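Local coordinates for DUF115 domain-containing protein (Magnetospirillum magneticum AMB-1, PDB 5MU5) that probably transfers sugars onto flagellin as a Maf-type glycosyltransferase, a step tied to the building of bacterial flagella, at residues A[39-42]-A[46-49]; A[55-60]-A[132-137]. One frame throughout, in Å; residues are numbered along the deposited sequence.

Contact 1. Residues A[39-42]-A[46-49]; sequences LVVN and DLDV
Leu47 lays its CD2 methyl against CG2 of Val41, 3.9 Å away, and the two side chains cross at a slant. The same CD2 lies near CG of Leu39. Leu39 turns its CG away from its own backbone N (chi1 -173°), which carries CD1 back over the neighbouring strand, 3.4 Å from the carbonyl O of Asp48. CD1 also nears CG2 of Val49. Leu39, Val41, Leu47 and Val49 thus share one face of the sheet. Helix 154-160 packs on Leu39 and Val49, and the loop after it touches Leu39 and Leu47. Val40 and Asp48 point to the other face, where both touch Phe55. The two segments form a beta hairpin, and its strands are the first two of a three-stranded antiparallel sheet. Val40 and Asp48 are its hydrogen-bonded pair. Val40 N gives a nearly straight bond to Asp48 O at 2.8 Å, and Asp48 N returns one to Val40 O at 2.7 Å. At the turn, Asn42 N binds Asp46 O at 2.9 Å. The Asn42 side chain, with CG between its backbone N and carbonyl carbon (chi1 73°), curls back so that OD1 accepts Asp46 N at 2.9 Å. This N-H comes from above the amide plane, 35° out of it, and the bond is bent. An alanine here would lose OD1 and would probably leave Asp46 N without this acceptor, with the turn less firmly closed. On the buried Asp48, OD1 accepts Val49 N.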
ATOM      1  N   LEU A  39      38.168  18.930   1.718  1.00 59.70           N
ATOM      2  CA  LEU A  39      37.527  19.898   2.587  1.00 58.79           C
ATOM      3  C   LEU A  39      38.529  21.021   2.738  1.00 61.75           C
ATOM      4  O   LEU A  39      39.638  20.783   3.200  1.00 65.31           O
ATOM      5  CB  LEU A  39      37.205  19.285   3.949  1.00 58.40           C
ATOM      6  CG  LEU A  39      36.373  20.176   4.878  1.00 57.85           C
ATOM      7  CD1 LEU A  39      34.990  20.383   4.297  1.00 55.31           C
ATOM      8  CD2 LEU A  39      36.281  19.590   6.278  1.00 56.85           C
ATOM      9  N   VAL A  40      38.154  22.232   2.331  1.00 63.07           N
ATOM     10  CA  VAL A  40      39.056  23.381   2.386  1.00 65.21           C
ATOM     11  C   VAL A  40      38.368  24.602   2.992  1.00 66.26           C
ATOM     12  O   VAL A  40      37.144  24.684   3.004  1.00 65.05           O
ATOM     13  CB  VAL A  40      39.601  23.743   0.980  1.00 66.68           C
ATOM     14  CG1 VAL A  40      40.248  22.528   0.327  1.00 67.78           C
ATOM     15  CG2 VAL A  40      38.506  24.294   0.076  1.00 66.78           C
ATOM     16  N   VAL A  41      39.166  25.532   3.511  1.00 68.38           N
ATOM     17  CA  VAL A  41      38.652  26.799   4.018  1.00 70.18           C
ATOM     18  C   VAL A  41      38.635  27.787   2.853  1.00 72.64           C
ATOM     19  O   VAL A  41      39.673  28.010   2.230  1.00 69.11           O
ATOM     20  CB  VAL A  41      39.539  27.372   5.140  1.00 70.76           C
ATOM     21  CG1 VAL A  41      39.018  28.732   5.574  1.00 71.65           C
ATOM     22  CG2 VAL A  41      39.595  26.423   6.328  1.00 69.44           C
ATOM     23  N   ASN A  42      37.468  28.359   2.546  1.00 75.01           N
ATOM     24  CA  ASN A  42      37.363  29.332   1.444  1.00 79.99           C
ATOM     25  C   ASN A  42      37.755  30.746   1.906  1.00 85.06           C
ATOM     26  O   ASN A  42      38.113  30.937   3.068  1.00 85.18           O
ATOM     27  CB  ASN A  42      35.966  29.298   0.792  1.00 77.78           C
ATOM     28  CG  ASN A  42      34.887  29.923   1.651  1.00 77.09           C
ATOM     29  OD1 ASN A  42      35.148  30.429   2.732  1.00 81.52           O
ATOM     30  ND2 ASN A  42      33.660  29.890   1.162  1.00 76.22           N
ATOM     31  N   ASP A  46      34.792  30.047   5.563  1.00 75.30           N
ATOM     32  CA  ASP A  46      33.814  28.978   5.753  1.00 72.62           C
ATOM     33  C   ASP A  46      34.404  27.713   5.174  1.00 68.67           C
ATOM     34  O   ASP A  46      35.183  27.767   4.203  1.00 67.44           O
ATOM     35  CB  ASP A  46      32.515  29.279   5.011  1.00 74.24           C
ATOM     36  CG  ASP A  46      31.961  30.642   5.333  1.00 77.26           C
ATOM     37  OD1 ASP A  46      31.839  30.951   6.538  1.00 79.64           O
ATOM     38  OD2 ASP A  46      31.646  31.393   4.378  1.00 77.07           O
ATOM     39  N   LEU A  47      34.043  26.578   5.757  1.00 61.28           N
ATOM     40  CA  LEU A  47      34.518  25.314   5.230  1.00 58.28           C
ATOM     41  C   LEU A  47      33.761  25.043   3.933  1.00 56.87           C
ATOM     42  O   LEU A  47      32.580  25.360   3.827  1.00 54.44           O
ATOM     43  CB  LEU A  47      34.329  24.179   6.236  1.00 54.74           C
ATOM     44  CG  LEU A  47      35.307  24.184   7.416  1.00 54.49           C
ATOM     45  CD1 LEU A  47      34.867  23.152   8.440  1.00 52.80           C
ATOM     46  CD2 LEU A  47      36.738  23.913   6.958  1.00 55.67           C
ATOM     47  N   ASP A  48      34.459  24.471   2.955  1.00 55.76           N
ATOM     48  CA  ASP A  48      33.892  24.215   1.640  1.00 54.91           C
ATOM     49  C   ASP A  48      34.466  22.916   1.086  1.00 52.87           C
ATOM     50  O   ASP A  48      35.466  22.416   1.590  1.00 55.17           O
ATOM     51  CB  ASP A  48      34.203  25.397   0.704  1.00 55.62           C
ATOM     52  CG  ASP A  48      33.232  25.502  -0.478  1.00 57.00           C
ATOM     53  OD1 ASP A  48      32.466  24.548  -0.744  1.00 60.21           O
ATOM     54  OD2 ASP A  48      33.208  26.560  -1.151  1.00 60.40           O
ATOM     55  N   VAL A  49      33.808  22.360   0.073  1.00 52.77           N
ATOM     56  CA  VAL A  49      34.259  21.138  -0.596  1.00 53.85           C
ATOM     57  C   VAL A  49      34.737  21.449  -2.013  1.00 58.00           C
ATOM     58  O   VAL A  49      33.963  21.893  -2.861  1.00 57.16           O
ATOM     59  CB  VAL A  49      33.152  20.083  -0.649  1.00 51.58           C
ATOM     60  CG1 VAL A  49      33.665  18.803  -1.281  1.00 53.72           C
ATOM     61  CG2 VAL A  49      32.639  19.796   0.753  1.00 50.18           C
TER

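Contact 2. Residues A[55-60]-A[132-137]; sequences FLYGPG and GYQLPI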
ATOM      1  N   PHE A  55      33.887  24.370  -6.433  1.00 75.93           N
ATOM      2  CA  PHE A  55      33.522  24.488  -5.030  1.00 71.31           C
ATOM      3  C   PHE A  55      32.030  24.262  -4.855  1.00 65.99           C
ATOM      4  O   PHE A  55      31.234  24.725  -5.655  1.00 62.42           O
ATOM      5  CB  PHE A  55      33.918  25.868  -4.515  1.00 74.64           C
ATOM      6  CG  PHE A  55      35.405  26.052  -4.369  1.00 81.37           C
ATOM      7  CD1 PHE A  55      36.240  26.008  -5.480  1.00 84.45           C
ATOM      8  CD2 PHE A  55      35.973  26.278  -3.119  1.00 84.40           C
ATOM      9  CE1 PHE A  55      37.612  26.172  -5.348  1.00 88.94           C
ATOM     10  CE2 PHE A  55      37.343  26.450  -2.980  1.00 87.91           C
ATOM     11  CZ  PHE A  55      38.163  26.397  -4.095  1.00 89.75           C
ATOM     12  N   LEU A  56      31.652  23.536  -3.809  1.00 61.48           N
ATOM     13  CA  LEU A  56      30.245  23.289  -3.529  1.00 57.21           C
ATOM     14  C   LEU A  56      29.535  24.605  -3.254  1.00 54.95           C
ATOM     15  O   LEU A  56      28.566  24.925  -3.912  1.00 54.07           O
ATOM     16  CB  LEU A  56      30.078  22.319  -2.349  1.00 56.00           C
ATOM     17  CG  LEU A  56      28.651  22.116  -1.811  1.00 54.34           C
ATOM     18  CD1 LEU A  56      27.706  21.684  -2.912  1.00 52.12           C
ATOM     19  CD2 LEU A  56      28.641  21.074  -0.702  1.00 55.59           C
ATOM     20  N   TYR A  57      30.046  25.375  -2.302  1.00 55.48           N
ATOM     21  CA  TYR A  57      29.424  26.631  -1.928  1.00 55.70           C
ATOM     22  C   TYR A  57      29.992  27.840  -2.671  1.00 60.55           C
ATOM     23  O   TYR A  57      29.246  28.700  -3.116  1.00 61.15           O
ATOM     24  CB  TYR A  57      29.515  26.808  -0.411  1.00 55.72           C
ATOM     25  CG  TYR A  57      28.699  25.757   0.308  1.00 53.81           C
ATOM     26  CD1 TYR A  57      27.309  25.853   0.359  1.00 50.58           C
ATOM     27  CD2 TYR A  57      29.306  24.656   0.906  1.00 52.80           C
ATOM     28  CE1 TYR A  57      26.547  24.889   0.982  1.00 48.80           C
ATOM     29  CE2 TYR A  57      28.553  23.692   1.550  1.00 51.11           C
ATOM     30  CZ  TYR A  57      27.171  23.813   1.576  1.00 49.31           C
ATOM     31  OH  TYR A  57      26.418  22.863   2.196  1.00 48.15           O
ATOM     32  N   GLY A  58      31.308  27.912  -2.814  1.00 66.00           N
ATOM     33  CA  GLY A  58      31.933  29.080  -3.444  1.00 69.09           C
ATOM     34  C   GLY A  58      31.817  30.276  -2.514  1.00 69.87           C
ATOM     35  O   GLY A  58      31.283  30.145  -1.407  1.00 66.19           O
ATOM     36  N   PRO A  59      32.290  31.459  -2.956  1.00 73.32           N
ATOM     37  CA  PRO A  59      32.236  32.611  -2.046  1.00 74.22           C
ATOM     38  C   PRO A  59      30.797  33.060  -1.792  1.00 72.06           C
ATOM     39  O   PRO A  59      30.009  33.186  -2.730  1.00 68.36           O
ATOM     40  CB  PRO A  59      33.032  33.689  -2.791  1.00 76.53           C
ATOM     41  CG  PRO A  59      32.848  33.348  -4.232  1.00 76.52           C
ATOM     42  CD  PRO A  59      32.796  31.837  -4.292  1.00 75.30           C
ATOM     43  N   GLY A  60      30.458  33.264  -0.522  1.00 71.64           N
ATOM     44  CA  GLY A  60      29.097  33.623  -0.127  1.00 71.10           C
ATOM     45  C   GLY A  60      28.056  32.510  -0.278  1.00 65.02           C
ATOM     46  O   GLY A  60      26.868  32.771  -0.176  1.00 63.80           O
ATOM     47  N   GLY A 132      25.766  20.793   5.367  1.00 41.48           N
ATOM     48  CA  GLY A 132      24.742  20.858   6.400  1.00 40.93           C
ATOM     49  C   GLY A 132      24.556  22.175   7.106  1.00 43.11           C
ATOM     50  O   GLY A 132      23.926  22.225   8.156  1.00 43.86           O
ATOM     51  N   TYR A 133      25.083  23.253   6.540  1.00 45.84           N
ATOM     52  CA  TYR A 133      24.890  24.591   7.108  1.00 47.44           C
ATOM     53  C   TYR A 133      23.391  24.946   7.309  1.00 49.49           C
ATOM     54  O   TYR A 133      23.037  25.656   8.241  1.00 55.38           O
ATOM     55  CB  TYR A 133      25.555  25.641   6.215  1.00 47.74           C
ATOM     56  CG  TYR A 133      27.068  25.547   6.135  1.00 48.39           C
ATOM     57  CD1 TYR A 133      27.837  25.515   7.295  1.00 50.25           C
ATOM     58  CD2 TYR A 133      27.728  25.532   4.909  1.00 47.91           C
ATOM     59  CE1 TYR A 133      29.216  25.449   7.244  1.00 52.39           C
ATOM     60  CE2 TYR A 133      29.110  25.474   4.843  1.00 51.12           C
ATOM     61  CZ  TYR A 133      29.850  25.427   6.022  1.00 53.15           C
ATOM     62  OH  TYR A 133      31.224  25.365   6.007  1.00 56.46           O
ATOM     63  N   GLN A 134      22.513  24.441   6.451  1.00 47.55           N
ATOM     64  CA  GLN A 134      21.075  24.696   6.594  1.00 47.18           C
ATOM     65  C   GLN A 134      20.427  24.046   7.817  1.00 47.27           C
ATOM     66  O   GLN A 134      19.484  24.602   8.373  1.00 48.57           O
ATOM     67  CB  GLN A 134      20.298  24.274   5.319  1.00 47.55           C
ATOM     68  CG  GLN A 134      20.277  22.775   4.981  1.00 47.69           C
ATOM     69  CD  GLN A 134      21.557  22.262   4.318  1.00 47.90           C
ATOM     70  OE1 GLN A 134      22.507  23.008   4.125  1.00 50.77           O
ATOM     71  NE2 GLN A 134      21.579  20.985   3.975  1.00 50.20           N
ATOM     72  N   LEU A 135      20.942  22.897   8.251  1.00 48.75           N
ATOM     73  CA  LEU A 135      20.293  22.085   9.315  1.00 48.81           C
ATOM     74  C   LEU A 135      19.959  22.760  10.635  1.00 48.17           C
ATOM     75  O   LEU A 135      18.823  22.698  11.070  1.00 50.87           O
ATOM     76  CB  LEU A 135      21.081  20.801   9.606  1.00 48.80           C
ATOM     77  CG  LEU A 135      20.965  19.694   8.575  1.00 48.50           C
ATOM     78  CD1 LEU A 135      21.813  18.514   9.024  1.00 51.52           C
ATOM     79  CD2 LEU A 135      19.523  19.257   8.366  1.00 48.93           C
ATOM     80  N   PRO A 136      20.942  23.377  11.296  1.00 49.71           N
ATOM     81  CA  PRO A 136      20.592  24.045  12.539  1.00 48.43           C
ATOM     82  C   PRO A 136      19.355  24.913  12.391  1.00 47.80           C
ATOM     83  O   PRO A 136      18.452  24.829  13.206  1.00 50.06           O
ATOM     84  CB  PRO A 136      21.809  24.928  12.822  1.00 49.19           C
ATOM     85  CG  PRO A 136      22.947  24.302  12.096  1.00 48.43           C
ATOM     86  CD  PRO A 136      22.376  23.508  10.962  1.00 49.66           C
ATOM     87  N   ILE A 137      19.311  25.722  11.340  1.00 48.97           N
ATOM     88  CA  ILE A 137      18.204  26.664  11.121  1.00 49.79           C
ATOM     89  C   ILE A 137      16.858  25.968  10.874  1.00 46.34           C
ATOM     90  O   ILE A 137      15.863  26.322  11.489  1.00 46.47           O
ATOM     91  CB  ILE A 137      18.510  27.630   9.949  1.00 52.30           C
ATOM     92  CG1 ILE A 137      19.739  28.485  10.278  1.00 53.70           C
ATOM     93  CG2 ILE A 137      17.308  28.537   9.667  1.00 53.25           C
ATOM     94  CD1 ILE A 137      20.356  29.196   9.086  1.00 55.32           C
TER
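Tyr57 and Tyr133 meet ring against ring. The CD2-CE2 side of Tyr133 lies over one face of the Tyr57 ring, and the two CE2 atoms are 3.8 Å apart. Tyr133 CD2 is equally close to Tyr57 CZ. It is an oblique pairing, with ring centres 5.2 Å apart and planes inclined at 59°. Leu56 CG lies over the rim of the opposite face of Tyr57, which gives that ring an aliphatic neighbour on one side and an aromatic one on the other. Both tyrosines have CG anti to the carbonyl carbon (chi1 close to -65° in both), and each ring reaches across to the other segment. The hydroxyls are fixed farther out. Tyr57 OH is hydrogen-bonded to Leu131 N, and Tyr133 OH to Leu47 O in the hairpin. Gln134 comes only to the margin, where its buried OE1 has no polar partner, while NE2 binds Leu129 O. The Asp48 carboxylate takes the backbone N-H of Tyr57 on OD1 and that of Gly58 on OD2, which fixes the start of the Tyr57 loop. The arrangement joins the loop between strand 54-55 and helix 61-71 to the start of a helix that follows strand 123-127, a beta-loop-alpha unit of the parallel sheet in the Maf N-terminal domain.

In the fold
Contact 1 and contact 2 are neighbours in the Maf N-terminal domain, with centres about 10 Å apart. They follow one another along the chain, the hairpin closing before segment 55-60 begins. Several polar links join them. Tyr133 OH lies 2.6 Å from Leu47 O, a probable hydrogen bond that ties segment 132-137 straight to the hairpin. Asp48 OD2 lies 2.9 Å from Gly58 N, likewise a probable hydrogen bond, and Phe55 packs against the same carboxylate. The Tyr133 bond, together with the ring pair of contact 2, fastens the small antiparallel sheet to the parallel sheet region. A triethylene glycol, probably from the crystallisation liquor, sits about 4 Å from the Val49 side chain.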